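Local structure of polyketide biosynthesis 3-hydroxy-3-methylglutaryl-ACP synthase PksG (Bacillus subtilis, 4YXT) at residues A[190-196]-A[330-336]; A[11-15]-A[49-54]; A[3-8]-A[182-186]; A[74-80]-A[104-110]. The protein catalyses the aldol condensation of an acetyl group carried by an acyl carrier protein with a beta-ketothioester polyketide intermediate during biosynthesis of the antibiotic bacillaene. The protein carries 1 engineered substitution. All blocks are in the same frame, centred on the assembly; numbering follows the deposited sequence.

All four contacts belong to or lean on one mixed sheet. Interaction 3 joins strands 5-12 and 184-195, and interaction 1 continues along 184-195 to pair it with 331-339; their centres are about 19 Å apart, and Ser336 packs on Phe184. Interaction 2 lies at the other end of strand 5-12, about 24 Å from interaction 3 between centres. Along the sequence, interactions 2 and 4 fall between the segments of interaction 3, and interaction 1 closes last. Interaction 4 forms the sheet's edge within the chain, where Glu109 and Val110 pair antiparallel with a strand of the second subunit, so the sheet crosses the interface; there residues of interaction 1 meet those of interaction 4 of the other copy.

Interaction 1 (A[190-196]-A[330-336]); sequences ANGYYGY and CCSEFYS
Gly192 and Phe334 form an antiparallel hydrogen-bonded pair, with Gly192 N 3.0 Å from Phe334 O; the axes of 190-195 and 331-336 run at 168°, close to antiparallel. The pair of Tyr194 with Ser332 is less regular: Tyr194 N donates to Ser332 O, but the return bond from Ser332 N is weak and bent. The serine hydroxyl adds a second grip on the same carbonyl, Ser332 OG donating to Tyr194 O at 3.0 Å, with chi1 of 64° turning OG onto that oxygen. Further along, Gly195 CA comes within 4.0 Å of Cys331 CA, the non-hydrogen-bonded spacing that Tyr193 and Glu333 share.

At the end of the ladder, Cys330, which follows a cis peptide, exchanges backbone bonds with Tyr196. Its SG lies over one face of the Tyr196 ring, 3.7 Å from the centroid and 18° off the normal, a sulfur-aromatic contact. On the face carrying Tyr193, the extended Glu333 runs alongside that tyrosine, and Glu333 OE1 reaches the ring edge 3.8 Å from Tyr193 CD1. Both polar ends continue across the dimer interface: Glu333 forms a salt bridge with Arg106 of the second subunit, and Tyr193 OH hydrogen-bonds Glu75 of that subunit.

This ladder of the thiolase-like fold's central mixed sheet borders the probable active site: the Cys330 side chain is about 9 Å from that of Cys114, and Ser332's about 8 Å from that of His250. Helix 116-130 packs on the face of Asn191, Glu333 and Tyr335, helix 213-234 on the other through Ser332 and Phe334; strand 319-327 flanks 331-339 on the side away from 184-195.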
loop_
_atom_site.group_PDB
_atom_site.type_symbol
_atom_site.label_atom_id
_atom_site.label_comp_id
_atom_site.label_asym_id
_atom_site.label_seq_id
_atom_site.Cartn_x
_atom_site.Cartn_y
_atom_site.Cartn_z
ATOM N N ALA A 190 -3.579 21.941 -0.886
ATOM C CA ALA A 190 -3.567 22.368 -2.282
ATOM C C ALA A 190 -3.368 21.126 -3.166
ATOM O O ALA A 190 -2.239 20.824 -3.631
ATOM C CB ALA A 190 -2.442 23.359 -2.508
ATOM N N ASN A 191 -4.462 20.388 -3.331
ATOM C CA ASN A 191 -4.464 19.002 -3.873
ATOM C C ASN A 191 -5.767 18.778 -4.634
ATOM O O ASN A 191 -6.840 18.948 -4.061
ATOM C CB ASN A 191 -4.413 17.941 -2.727
ATOM C CG ASN A 191 -3.186 18.089 -1.857
ATOM O OD1 ASN A 191 -2.169 17.429 -2.057
ATOM N ND2 ASN A 191 -3.252 19.010 -0.916
ATOM N N GLY A 192 -5.672 18.377 -5.897
ATOM C CA GLY A 192 -6.816 17.936 -6.633
ATOM C C GLY A 192 -6.564 16.505 -7.029
ATOM O O GLY A 192 -5.768 16.246 -7.937
ATOM N N TYR A 193 -7.223 15.568 -6.341
ATOM C CA TYR A 193 -7.077 14.134 -6.645
ATOM C C TYR A 193 -8.341 13.648 -7.327
ATOM O O TYR A 193 -9.432 14.170 -7.100
ATOM C CB TYR A 193 -6.770 13.317 -5.361
ATOM C CG TYR A 193 -7.348 13.850 -4.030
ATOM C CD1 TYR A 193 -6.518 14.427 -3.069
ATOM C CD2 TYR A 193 -8.724 13.768 -3.717
ATOM C CE1 TYR A 193 -7.017 14.919 -1.854
ATOM C CE2 TYR A 193 -9.220 14.249 -2.490
ATOM C CZ TYR A 193 -8.348 14.804 -1.540
ATOM O OH TYR A 193 -8.817 15.323 -0.294
ATOM N N TYR A 194 -8.209 12.622 -8.173
ATOM C CA TYR A 194 -9.289 12.207 -8.990
ATOM C C TYR A 194 -9.019 10.765 -9.465
ATOM O O TYR A 194 -7.894 10.429 -9.841
ATOM C CB TYR A 194 -9.427 13.212 -10.158
ATOM C CG TYR A 194 -10.477 12.878 -11.217
ATOM C CD1 TYR A 194 -11.827 13.174 -11.029
ATOM C CD2 TYR A 194 -10.083 12.304 -12.416
ATOM C CE1 TYR A 194 -12.764 12.867 -12.005
ATOM C CE2 TYR A 194 -10.996 12.012 -13.391
ATOM C CZ TYR A 194 -12.332 12.274 -13.183
ATOM O OH TYR A 194 -13.186 11.912 -14.215
ATOM N N GLY A 195 -10.009 9.913 -9.356
ATOM C CA GLY A 195 -9.889 8.503 -9.837
ATOM C C GLY A 195 -11.212 7.817 -10.089
ATOM O O GLY A 195 -12.301 8.295 -9.674
ATOM N N TYR A 196 -11.108 6.705 -10.813
ATOM C CA TYR A 196 -12.242 5.903 -11.293
ATOM C C TYR A 196 -11.634 4.647 -11.911
ATOM O O TYR A 196 -10.467 4.667 -12.318
ATOM C CB TYR A 196 -13.034 6.679 -12.350
ATOM C CG TYR A 196 -12.202 7.180 -13.508
ATOM C CD1 TYR A 196 -11.514 8.393 -13.433
ATOM C CD2 TYR A 196 -12.154 6.486 -14.711
ATOM C CE1 TYR A 196 -10.767 8.857 -14.494
ATOM C CE2 TYR A 196 -11.415 6.956 -15.777
ATOM C CZ TYR A 196 -10.702 8.120 -15.669
ATOM O OH TYR A 196 -9.976 8.600 -16.771
ATOM N N CYS A 330 -7.799 3.571 -12.253
ATOM C CA CYS A 330 -6.772 4.596 -12.308
ATOM C C CYS A 330 -6.971 5.579 -11.142
ATOM O O CYS A 330 -8.045 5.626 -10.565
ATOM C CB CYS A 330 -6.877 5.408 -13.582
ATOM S SG CYS A 330 -8.008 6.853 -13.518
ATOM N N CYS A 331 -5.925 6.293 -10.779
ATOM C CA CYS A 331 -6.014 7.411 -9.800
ATOM C C CYS A 331 -4.999 8.473 -10.204
ATOM O O CYS A 331 -3.995 8.144 -10.883
ATOM C CB CYS A 331 -5.786 6.962 -8.304
ATOM S SG CYS A 331 -6.389 8.205 -7.103
ATOM N N SER A 332 -5.239 9.716 -9.779
ATOM C CA SER A 332 -4.385 10.807 -10.156
ATOM C C SER A 332 -4.462 11.969 -9.158
ATOM O O SER A 332 -5.357 12.026 -8.329
ATOM C CB SER A 332 -4.714 11.294 -11.583
ATOM O OG SER A 332 -6.016 11.829 -11.727
ATOM N N GLU A 333 -3.486 12.874 -9.222
ATOM C CA GLU A 333 -3.426 13.988 -8.309
ATOM C C GLU A 333 -2.542 15.128 -8.852
ATOM O O GLU A 333 -1.474 14.876 -9.392
ATOM C CB GLU A 333 -2.899 13.580 -6.935
ATOM C CG GLU A 333 -2.990 14.699 -5.838
ATOM C CD GLU A 333 -2.876 14.163 -4.373
ATOM O OE1 GLU A 333 -2.726 14.963 -3.419
ATOM O OE2 GLU A 333 -2.945 12.929 -4.130
ATOM N N PHE A 334 -2.993 16.371 -8.629
ATOM C CA PHE A 334 -2.217 17.531 -8.918
ATOM C C PHE A 334 -1.976 18.237 -7.625
ATOM O O PHE A 334 -2.902 18.522 -6.904
ATOM C CB PHE A 334 -2.945 18.453 -9.896
ATOM C CG PHE A 334 -2.157 19.649 -10.271
ATOM C CD1 PHE A 334 -2.277 20.833 -9.547
ATOM C CD2 PHE A 334 -1.274 19.603 -11.337
ATOM C CE1 PHE A 334 -1.523 21.929 -9.888
ATOM C CE2 PHE A 334 -0.519 20.714 -11.696
ATOM C CZ PHE A 334 -0.622 21.868 -10.967
ATOM N N TYR A 335 -0.735 18.593 -7.372
ATOM C CA TYR A 335 -0.403 19.321 -6.188
ATOM C C TYR A 335 0.838 20.159 -6.439
ATOM O O TYR A 335 1.467 20.049 -7.478
ATOM C CB TYR A 335 -0.115 18.333 -5.047
ATOM C CG TYR A 335 0.862 17.214 -5.340
ATOM C CD1 TYR A 335 0.553 16.194 -6.208
ATOM C CD2 TYR A 335 2.103 17.169 -4.700
ATOM C CE1 TYR A 335 1.433 15.150 -6.433
ATOM C CE2 TYR A 335 2.990 16.143 -4.924
ATOM C CZ TYR A 335 2.651 15.137 -5.784
ATOM O OH TYR A 335 3.534 14.114 -5.960
ATOM N N SER A 336 1.186 20.992 -5.468
ATOM C CA SER A 336 2.187 22.005 -5.665
ATOM C C SER A 336 3.039 22.134 -4.440
ATOM O O SER A 336 2.657 21.669 -3.356
ATOM C CB SER A 336 1.536 23.353 -5.966
ATOM O OG SER A 336 0.812 23.787 -4.855
HETATM O O HOH W 1 0.233 20.587 -2.443
#

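Interaction 2 (A[11-15]-A[49-54]); sequences VFGGT and EDPVTF
Phe12 and Phe54 mark the closest backbone approach, their CA atoms 6.4 Å apart, where the end of strand 5-12 passes the start of helix 51-64; the link between the segments is made by side chains, with no backbone hydrogen bond across it. The rings form a T-shaped stack: the edge of Phe12 meets the face of Phe54, with centroids 5.2 Å apart and planes at 85°. The leading atom is Phe12 CD2, 3.7 Å from Phe54 CD2 and displaced toward the rim of that ring. A chi1 of -170°, with CG opposite the backbone N, sends the Phe12 ring into this position.

The edge of Phe12 also meets a carboxylate. Glu49 OE2 lies near the ring plane, 3.8 Å from Phe12 CE2, so the polarised ring hydrogens probably contribute a mild attraction. The same oxygen accepts a weak hydrogen bond from Thr15 OG1 at 3.2 Å, while Glu49 OE1 is held by Leu46 N, so the firmer hold is at OE1. Gly14 CA approaches Phe54 CZ at 3.9 Å, and Gly14 N sits over a face of the Phe12 ring.

At the start of the helix, reciprocal bonds fix the first turn. Thr53 N donates to Asp50 OD1 at 2.8 Å with a nearly straight N-H (168°), and Asp50 N donates to Thr53 OG1, while Asp50 OD2 makes a salt bridge with Arg414. This exchange is a capping box, and Asp50 is the N-cap of a helix that lies against the central sheet of this thiolase-like fold.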
loop_
_atom_site.group_PDB
_atom_site.type_symbol
_atom_site.label_atom_id
_atom_site.label_comp_id
_atom_site.label_asym_id
_atom_site.label_seq_id
_atom_site.Cartn_x
_atom_site.Cartn_y
_atom_site.Cartn_z
ATOM N N VAL A 11 18.010 9.563 -6.705
ATOM C CA VAL A 11 17.549 8.738 -7.802
ATOM C C VAL A 11 18.585 7.690 -7.931
ATOM O O VAL A 11 19.722 8.048 -7.811
ATOM C CB VAL A 11 17.541 9.549 -9.140
ATOM C CG1 VAL A 11 17.289 8.673 -10.364
ATOM C CG2 VAL A 11 16.508 10.642 -9.076
ATOM N N PHE A 12 18.164 6.429 -8.114
ATOM C CA PHE A 12 18.976 5.339 -8.670
ATOM C C PHE A 12 18.348 4.854 -9.975
ATOM O O PHE A 12 17.274 4.200 -9.968
ATOM C CB PHE A 12 19.042 4.126 -7.759
ATOM C CG PHE A 12 20.062 3.103 -8.201
ATOM C CD1 PHE A 12 21.414 3.352 -8.033
ATOM C CD2 PHE A 12 19.679 1.908 -8.794
ATOM C CE1 PHE A 12 22.384 2.432 -8.437
ATOM C CE2 PHE A 12 20.644 0.984 -9.191
ATOM C CZ PHE A 12 21.999 1.255 -9.015
ATOM N N GLY A 13 19.019 5.176 -11.083
ATOM C CA GLY A 13 18.603 4.762 -12.428
ATOM C C GLY A 13 19.437 3.657 -13.036
ATOM O O GLY A 13 19.724 3.675 -14.220
ATOM N N GLY A 14 19.799 2.680 -12.223
ATOM C CA GLY A 14 20.342 1.428 -12.713
ATOM C C GLY A 14 21.856 1.468 -12.696
ATOM O O GLY A 14 22.471 2.527 -12.570
ATOM N N THR A 15 22.441 0.296 -12.835
ATOM C CA THR A 15 23.872 0.152 -12.950
ATOM C C THR A 15 24.207 -0.085 -14.438
ATOM O O THR A 15 25.368 -0.095 -14.823
ATOM C CB THR A 15 24.330 -1.044 -12.109
ATOM O OG1 THR A 15 23.605 -2.178 -12.528
ATOM C CG2 THR A 15 23.991 -0.884 -10.686
ATOM N N GLU A 49 19.779 -7.537 -9.502
ATOM C CA GLU A 49 19.144 -6.368 -8.938
ATOM C C GLU A 49 17.697 -6.753 -8.808
ATOM O O GLU A 49 17.220 -7.662 -9.491
ATOM C CB GLU A 49 19.315 -5.190 -9.827
ATOM C CG GLU A 49 20.756 -4.780 -9.997
ATOM C CD GLU A 49 20.867 -3.677 -10.999
ATOM O OE1 GLU A 49 20.611 -3.926 -12.205
ATOM O OE2 GLU A 49 21.141 -2.554 -10.553
ATOM N N ASP A 50 17.043 -6.095 -7.869
ATOM C CA ASP A 50 15.630 -6.236 -7.672
ATOM C C ASP A 50 15.116 -4.910 -7.113
ATOM O O ASP A 50 15.863 -3.957 -7.021
ATOM C CB ASP A 50 15.339 -7.450 -6.798
ATOM C CG ASP A 50 15.635 -7.228 -5.350
ATOM O OD1 ASP A 50 16.046 -6.119 -4.949
ATOM O OD2 ASP A 50 15.360 -8.184 -4.607
ATOM N N PRO A 51 13.820 -4.816 -6.815
ATOM C CA PRO A 51 13.390 -3.519 -6.217
ATOM C C PRO A 51 13.967 -3.124 -4.872
ATOM O O PRO A 51 13.917 -1.933 -4.510
ATOM C CB PRO A 51 11.885 -3.691 -6.099
ATOM C CG PRO A 51 11.567 -4.670 -7.190
ATOM C CD PRO A 51 12.687 -5.639 -7.249
ATOM N N VAL A 52 14.384 -4.086 -4.073
ATOM C CA VAL A 52 15.116 -3.782 -2.827
ATOM C C VAL A 52 16.481 -3.136 -3.135
ATOM O O VAL A 52 16.815 -2.061 -2.637
ATOM C CB VAL A 52 15.349 -5.058 -2.000
ATOM C CG1 VAL A 52 16.120 -4.705 -0.741
ATOM C CG2 VAL A 52 13.988 -5.722 -1.695
ATOM N N THR A 53 17.233 -3.762 -4.024
ATOM C CA THR A 53 18.528 -3.228 -4.373
ATOM C C THR A 53 18.352 -1.845 -4.930
ATOM O O THR A 53 19.099 -0.938 -4.555
ATOM C CB THR A 53 19.310 -4.123 -5.366
ATOM O OG1 THR A 53 18.671 -4.128 -6.648
ATOM C CG2 THR A 53 19.408 -5.570 -4.827
ATOM N N PHE A 54 17.345 -1.689 -5.799
ATOM C CA PHE A 54 17.127 -0.412 -6.480
ATOM C C PHE A 54 16.747 0.623 -5.452
ATOM O O PHE A 54 17.277 1.712 -5.529
ATOM C CB PHE A 54 16.039 -0.475 -7.567
ATOM C CG PHE A 54 16.565 -0.659 -8.950
ATOM C CD1 PHE A 54 17.126 -1.843 -9.328
ATOM C CD2 PHE A 54 16.482 0.375 -9.883
ATOM C CE1 PHE A 54 17.627 -2.017 -10.626
ATOM C CE2 PHE A 54 16.969 0.227 -11.177
ATOM C CZ PHE A 54 17.549 -0.974 -11.549
#

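Interaction 3 (A[3-8]-A[182-186]); sequences SAGIEA and EVFQI
Ile6 is tied to Phe184 by a reciprocal pair of backbone hydrogen bonds, as expected of an antiparallel hydrogen-bonded pair: Ile6 N to Phe184 O is 2.7 Å, and Phe184 N to Ile6 O is 3.2 Å. The second of these uses a lone pair in the carbonyl plane. Ile6 O also takes a weak bond from Val183 N at 3.1 Å, its N-H angle only 128°, so one carbonyl faces two consecutive residues. Beyond Gly5, Ile186 N donates to Ala4 O at 3.0 Å. Phe184 O has a second neighbour as well, a CA-H...O contact from Gly5 CA at 3.3 Å, which the bare glycine backbone makes possible.

The apolar contacts gather around Ile6, whose branches divide the work. Ile6 CD1, at the end of the longer arm, rests 3.8 Å from Phe184 CB, and Ile6 CG2 rests 3.8 Å from Val183 CB. A chi1 of -54°, with the longer arm opposite the carbonyl carbon, spreads the two branches so that one goes to each of these neighbours. Val183 CG2 reaches further, to the carbonyl oxygen of Glu7.

Polar side chains contribute little across the contact. Ser3 OG and Gln185 NE2 approach to 3.2 Å, but the angle is too poor for a hydrogen bond. Glu7 points away from 182-186, and its carboxylate is engaged by Lys137 and Asn180 N. Helix 116-130 covers the Ile6 and Ile186 side through Phe121.

Val183 and Phe184 facing Ile6 together define a classic beta bulge, placed where strand 184-195 begins beside strand 5-12 in the central sheet of a thiolase-like fold.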
loop_
_atom_site.group_PDB
_atom_site.type_symbol
_atom_site.label_atom_id
_atom_site.label_comp_id
_atom_site.label_asym_id
_atom_site.label_seq_id
_atom_site.Cartn_x
_atom_site.Cartn_y
_atom_site.Cartn_z
ATOM N N SER A 3 5.725 22.812 8.936
ATOM C CA SER A 3 6.002 22.724 7.509
ATOM C C SER A 3 6.172 21.252 7.212
ATOM O O SER A 3 6.597 20.499 8.105
ATOM C CB SER A 3 7.277 23.480 7.134
ATOM O OG SER A 3 7.204 24.855 7.488
ATOM N N ALA A 4 5.858 20.856 5.970
ATOM C CA ALA A 4 6.044 19.473 5.515
ATOM C C ALA A 4 6.473 19.364 4.048
ATOM O O ALA A 4 6.073 20.142 3.193
ATOM C CB ALA A 4 4.790 18.645 5.788
ATOM N N GLY A 5 7.340 18.398 3.809
ATOM C CA GLY A 5 7.652 17.954 2.481
ATOM C C GLY A 5 9.039 17.408 2.407
ATOM O O GLY A 5 9.500 16.770 3.336
ATOM N N ILE A 6 9.706 17.662 1.287
ATOM C CA ILE A 6 10.938 16.951 0.970
ATOM C C ILE A 6 12.167 17.673 1.576
ATOM O O ILE A 6 12.440 18.807 1.245
ATOM C CB ILE A 6 11.096 16.747 -0.573
ATOM C CG1 ILE A 6 9.868 16.058 -1.167
ATOM C CG2 ILE A 6 12.377 16.040 -0.903
ATOM C CD1 ILE A 6 9.910 15.849 -2.681
ATOM N N GLU A 7 12.918 16.962 2.414
ATOM C CA GLU A 7 14.225 17.402 2.908
ATOM C C GLU A 7 15.334 16.932 1.981
ATOM O O GLU A 7 16.334 17.598 1.790
ATOM C CB GLU A 7 14.458 16.884 4.338
ATOM C CG GLU A 7 13.373 17.387 5.270
ATOM C CD GLU A 7 13.631 17.064 6.725
ATOM O OE1 GLU A 7 14.403 16.131 7.013
ATOM O OE2 GLU A 7 13.056 17.732 7.585
ATOM N N ALA A 8 15.153 15.786 1.351
ATOM C CA ALA A 8 16.214 15.299 0.521
ATOM C C ALA A 8 15.602 14.243 -0.403
ATOM O O ALA A 8 14.642 13.622 -0.020
ATOM C CB ALA A 8 17.312 14.721 1.400
ATOM N N GLU A 182 13.413 21.946 2.661
ATOM C CA GLU A 182 14.029 22.921 1.723
ATOM C C GLU A 182 13.911 22.515 0.276
ATOM O O GLU A 182 13.855 23.360 -0.604
ATOM C CB GLU A 182 15.514 23.114 2.033
ATOM C CG GLU A 182 15.790 23.595 3.441
ATOM C CD GLU A 182 15.547 25.084 3.666
ATOM O OE1 GLU A 182 15.311 25.853 2.693
ATOM O OE2 GLU A 182 15.622 25.483 4.855
ATOM N N VAL A 183 13.917 21.218 0.015
ATOM C CA VAL A 183 13.882 20.745 -1.358
ATOM C C VAL A 183 12.474 20.953 -1.984
ATOM O O VAL A 183 12.331 21.443 -3.119
ATOM C CB VAL A 183 14.368 19.277 -1.445
ATOM C CG1 VAL A 183 14.262 18.767 -2.866
ATOM C CG2 VAL A 183 15.796 19.117 -0.923
ATOM N N PHE A 184 11.417 20.608 -1.251
ATOM C CA PHE A 184 10.048 20.806 -1.762
ATOM C C PHE A 184 9.074 20.882 -0.574
ATOM O O PHE A 184 8.721 19.858 0.068
ATOM C CB PHE A 184 9.728 19.688 -2.800
ATOM C CG PHE A 184 8.422 19.819 -3.492
ATOM C CD1 PHE A 184 8.256 20.715 -4.524
ATOM C CD2 PHE A 184 7.368 18.970 -3.157
ATOM C CE1 PHE A 184 7.033 20.809 -5.207
ATOM C CE2 PHE A 184 6.139 19.053 -3.790
ATOM C CZ PHE A 184 5.974 19.978 -4.840
ATOM N N GLN A 185 8.681 22.120 -0.245
ATOM C CA GLN A 185 7.701 22.329 0.757
ATOM C C GLN A 185 6.315 22.313 0.137
ATOM O O GLN A 185 6.001 23.100 -0.746
ATOM C CB GLN A 185 7.915 23.663 1.464
ATOM C CG GLN A 185 7.059 23.720 2.694
ATOM C CD GLN A 185 7.281 24.981 3.499
ATOM O OE1 GLN A 185 8.240 25.707 3.277
ATOM N NE2 GLN A 185 6.384 25.248 4.441
ATOM N N ILE A 186 5.468 21.411 0.590
ATOM C CA ILE A 186 4.157 21.319 -0.017
ATOM C C ILE A 186 3.292 22.504 0.433
ATOM O O ILE A 186 3.437 23.001 1.524
ATOM C CB ILE A 186 3.480 19.976 0.338
ATOM C CG1 ILE A 186 3.365 19.811 1.856
ATOM C CG2 ILE A 186 4.278 18.815 -0.213
ATOM C CD1 ILE A 186 1.987 20.158 2.404
#

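Interaction 4 (A[74-80]-A[104-110]); sequences IELLITC and NCRLFEV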
loop_
_atom_site.group_PDB
_atom_site.type_symbol
_atom_site.label_atom_id
_atom_site.label_comp_id
_atom_site.label_asym_id
_atom_site.label_seq_id
_atom_site.Cartn_x
_atom_site.Cartn_y
_atom_site.Cartn_z
ATOM N N ILE A 74 13.686 8.566 11.466
ATOM C CA ILE A 74 12.859 7.983 10.413
ATOM C C ILE A 74 11.914 7.015 11.127
ATOM O O ILE A 74 12.366 5.973 11.608
ATOM C CB ILE A 74 13.544 7.065 9.355
ATOM C CG1 ILE A 74 14.822 7.611 8.727
ATOM C CG2 ILE A 74 12.533 6.757 8.244
ATOM C CD1 ILE A 74 14.756 8.994 8.203
ATOM N N GLU A 75 10.635 7.333 11.182
ATOM C CA GLU A 75 9.659 6.417 11.764
ATOM C C GLU A 75 8.540 5.863 10.849
ATOM O O GLU A 75 7.669 5.182 11.327
ATOM C CB GLU A 75 9.022 7.133 12.892
ATOM C CG GLU A 75 9.934 7.131 14.069
ATOM C CD GLU A 75 9.435 8.055 15.109
ATOM O OE1 GLU A 75 8.189 8.157 15.274
ATOM O OE2 GLU A 75 10.293 8.691 15.706
ATOM N N LEU A 76 8.574 6.194 9.560
ATOM C CA LEU A 76 7.671 5.666 8.551
ATOM C C LEU A 76 8.501 5.302 7.356
ATOM O O LEU A 76 9.177 6.149 6.822
ATOM C CB LEU A 76 6.634 6.738 8.190
ATOM C CG LEU A 76 5.570 6.466 7.135
ATOM C CD1 LEU A 76 4.710 5.270 7.483
ATOM C CD2 LEU A 76 4.669 7.686 7.015
ATOM N N LEU A 77 8.505 4.038 6.960
ATOM C CA LEU A 77 9.118 3.655 5.736
ATOM C C LEU A 77 8.023 3.100 4.806
ATOM O O LEU A 77 7.340 2.146 5.166
ATOM C CB LEU A 77 10.218 2.599 5.995
ATOM C CG LEU A 77 10.739 1.951 4.691
ATOM C CD1 LEU A 77 11.352 2.923 3.724
ATOM C CD2 LEU A 77 11.724 0.847 4.950
ATOM N N ILE A 78 7.856 3.683 3.631
ATOM C CA ILE A 78 6.779 3.280 2.720
ATOM C C ILE A 78 7.437 2.995 1.407
ATOM O O ILE A 78 8.087 3.877 0.861
ATOM C CB ILE A 78 5.719 4.389 2.495
ATOM C CG1 ILE A 78 4.966 4.718 3.803
ATOM C CG2 ILE A 78 4.708 4.018 1.396
ATOM C CD1 ILE A 78 3.993 5.885 3.652
ATOM N N THR A 79 7.251 1.784 0.887
ATOM C CA THR A 79 7.748 1.451 -0.412
ATOM C C THR A 79 6.578 1.454 -1.370
ATOM O O THR A 79 5.523 0.888 -1.084
ATOM C CB THR A 79 8.587 0.147 -0.407
ATOM O OG1 THR A 79 9.716 0.317 0.447
ATOM C CG2 THR A 79 9.219 -0.098 -1.774
ATOM N N CYS A 80 6.727 2.181 -2.464
ATOM C CA CYS A 80 5.678 2.313 -3.473
ATOM C C CYS A 80 6.152 1.529 -4.677
ATOM O O CYS A 80 7.239 1.812 -5.238
ATOM C CB CYS A 80 5.499 3.744 -3.844
ATOM S SG CYS A 80 5.381 4.864 -2.398
ATOM N N ASN A 104 11.856 1.022 15.724
ATOM C CA ASN A 104 10.695 1.824 16.043
ATOM C C ASN A 104 10.141 2.580 14.808
ATOM O O ASN A 104 10.201 3.804 14.727
ATOM C CB ASN A 104 11.006 2.848 17.174
ATOM C CG ASN A 104 9.775 3.630 17.582
ATOM O OD1 ASN A 104 8.643 3.142 17.478
ATOM N ND2 ASN A 104 9.968 4.851 17.986
ATOM N N CYS A 105 9.572 1.836 13.862
ATOM C CA CYS A 105 9.256 2.370 12.554
ATOM C C CYS A 105 8.055 1.610 11.925
ATOM O O CYS A 105 8.083 0.345 11.812
ATOM C CB CYS A 105 10.508 2.180 11.694
ATOM S SG CYS A 105 10.532 2.986 10.071
ATOM N N ARG A 106 7.050 2.330 11.433
ATOM C CA ARG A 106 6.107 1.617 10.542
ATOM C C ARG A 106 6.693 1.363 9.175
ATOM O O ARG A 106 7.254 2.298 8.550
ATOM C CB ARG A 106 4.838 2.361 10.334
ATOM C CG ARG A 106 4.177 2.809 11.598
ATOM C CD ARG A 106 2.916 3.539 11.193
ATOM N NE ARG A 106 2.027 3.827 12.295
ATOM C CZ ARG A 106 1.752 5.048 12.760
ATOM N NH1 ARG A 106 2.330 6.126 12.233
ATOM N NH2 ARG A 106 0.906 5.169 13.783
ATOM N N LEU A 107 6.472 0.128 8.694
ATOM C CA LEU A 107 6.946 -0.388 7.404
ATOM C C LEU A 107 5.751 -0.988 6.622
ATOM O O LEU A 107 5.050 -1.872 7.166
ATOM C CB LEU A 107 7.829 -1.600 7.667
ATOM C CG LEU A 107 9.023 -1.376 8.553
ATOM C CD1 LEU A 107 9.683 -2.668 9.019
ATOM C CD2 LEU A 107 9.961 -0.502 7.754
ATOM N N PHE A 108 5.533 -0.533 5.395
ATOM C CA PHE A 108 4.558 -1.148 4.485
ATOM C C PHE A 108 4.743 -0.687 3.039
ATOM O O PHE A 108 5.583 0.172 2.746
ATOM C CB PHE A 108 3.091 -0.918 4.927
ATOM C CG PHE A 108 2.720 0.545 5.121
ATOM C CD1 PHE A 108 2.964 1.166 6.314
ATOM C CD2 PHE A 108 2.201 1.283 4.074
ATOM C CE1 PHE A 108 2.609 2.461 6.524
ATOM C CE2 PHE A 108 1.837 2.605 4.259
ATOM C CZ PHE A 108 2.042 3.193 5.495
ATOM N N GLU A 109 3.964 -1.290 2.144
ATOM C CA GLU A 109 4.065 -1.087 0.781
ATOM C C GLU A 109 2.733 -0.539 0.329
ATOM O O GLU A 109 1.673 -0.935 0.868
ATOM C CB GLU A 109 4.278 -2.494 0.102
ATOM C CG GLU A 109 4.817 -2.468 -1.297
ATOM C CD GLU A 109 5.220 -3.872 -1.858
ATOM O OE1 GLU A 109 6.115 -4.629 -1.304
ATOM O OE2 GLU A 109 4.672 -4.164 -2.938
ATOM N N VAL A 110 2.791 0.297 -0.718
ATOM C CA VAL A 110 1.633 0.898 -1.327
ATOM C C VAL A 110 1.643 0.664 -2.831
ATOM O O VAL A 110 2.705 0.758 -3.477
ATOM C CB VAL A 110 1.586 2.428 -1.077
ATOM C CG1 VAL A 110 0.600 3.050 -2.019
ATOM C CG2 VAL A 110 1.115 2.672 0.331
HETATM O O HOH W 2 5.165 6.360 11.296
#
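Leu77 and Arg106 begin the tight part of this parallel ladder: Leu77 N meets Arg106 O at 2.7 Å with an N-H...O angle of 174°, close to the C=O line. The bonding continues to Val110 N, 2.8 Å from Thr79 O. Phe108, with CG between backbone N and carbonyl carbon (chi1 55°), brings its ring back toward strand 74-80, where Phe108 CE1 touches Leu76 CD1 at 3.6 Å and Ile78 CG1 makes an off-centre CH-pi contact 4.1 Å from the centroid. On the other face Leu107 CD2 presses on Leu77 CB at 3.6 Å.

The Glu75 end is more bent and hydrated: Arg106 N reaches Glu75 O from well above the carbonyl plane, with an N-H...O angle of 145°, and water 2 donates to that oxygen at 2.8 Å while accepting from Arg106 NH1. The guanidinium goes on to Glu333 of the second subunit; Glu75 OE1 is hydrogen-bonded to Ser133 and salt-bridged to Arg234 of that subunit.

Strands 74-80 and 106-111 with helix 91-99 form a beta-alpha-beta unit. That helix packs on Leu77 and Leu107, helix 116-130 on Leu76 and Val110, and strand 137-145 flanks 74-80.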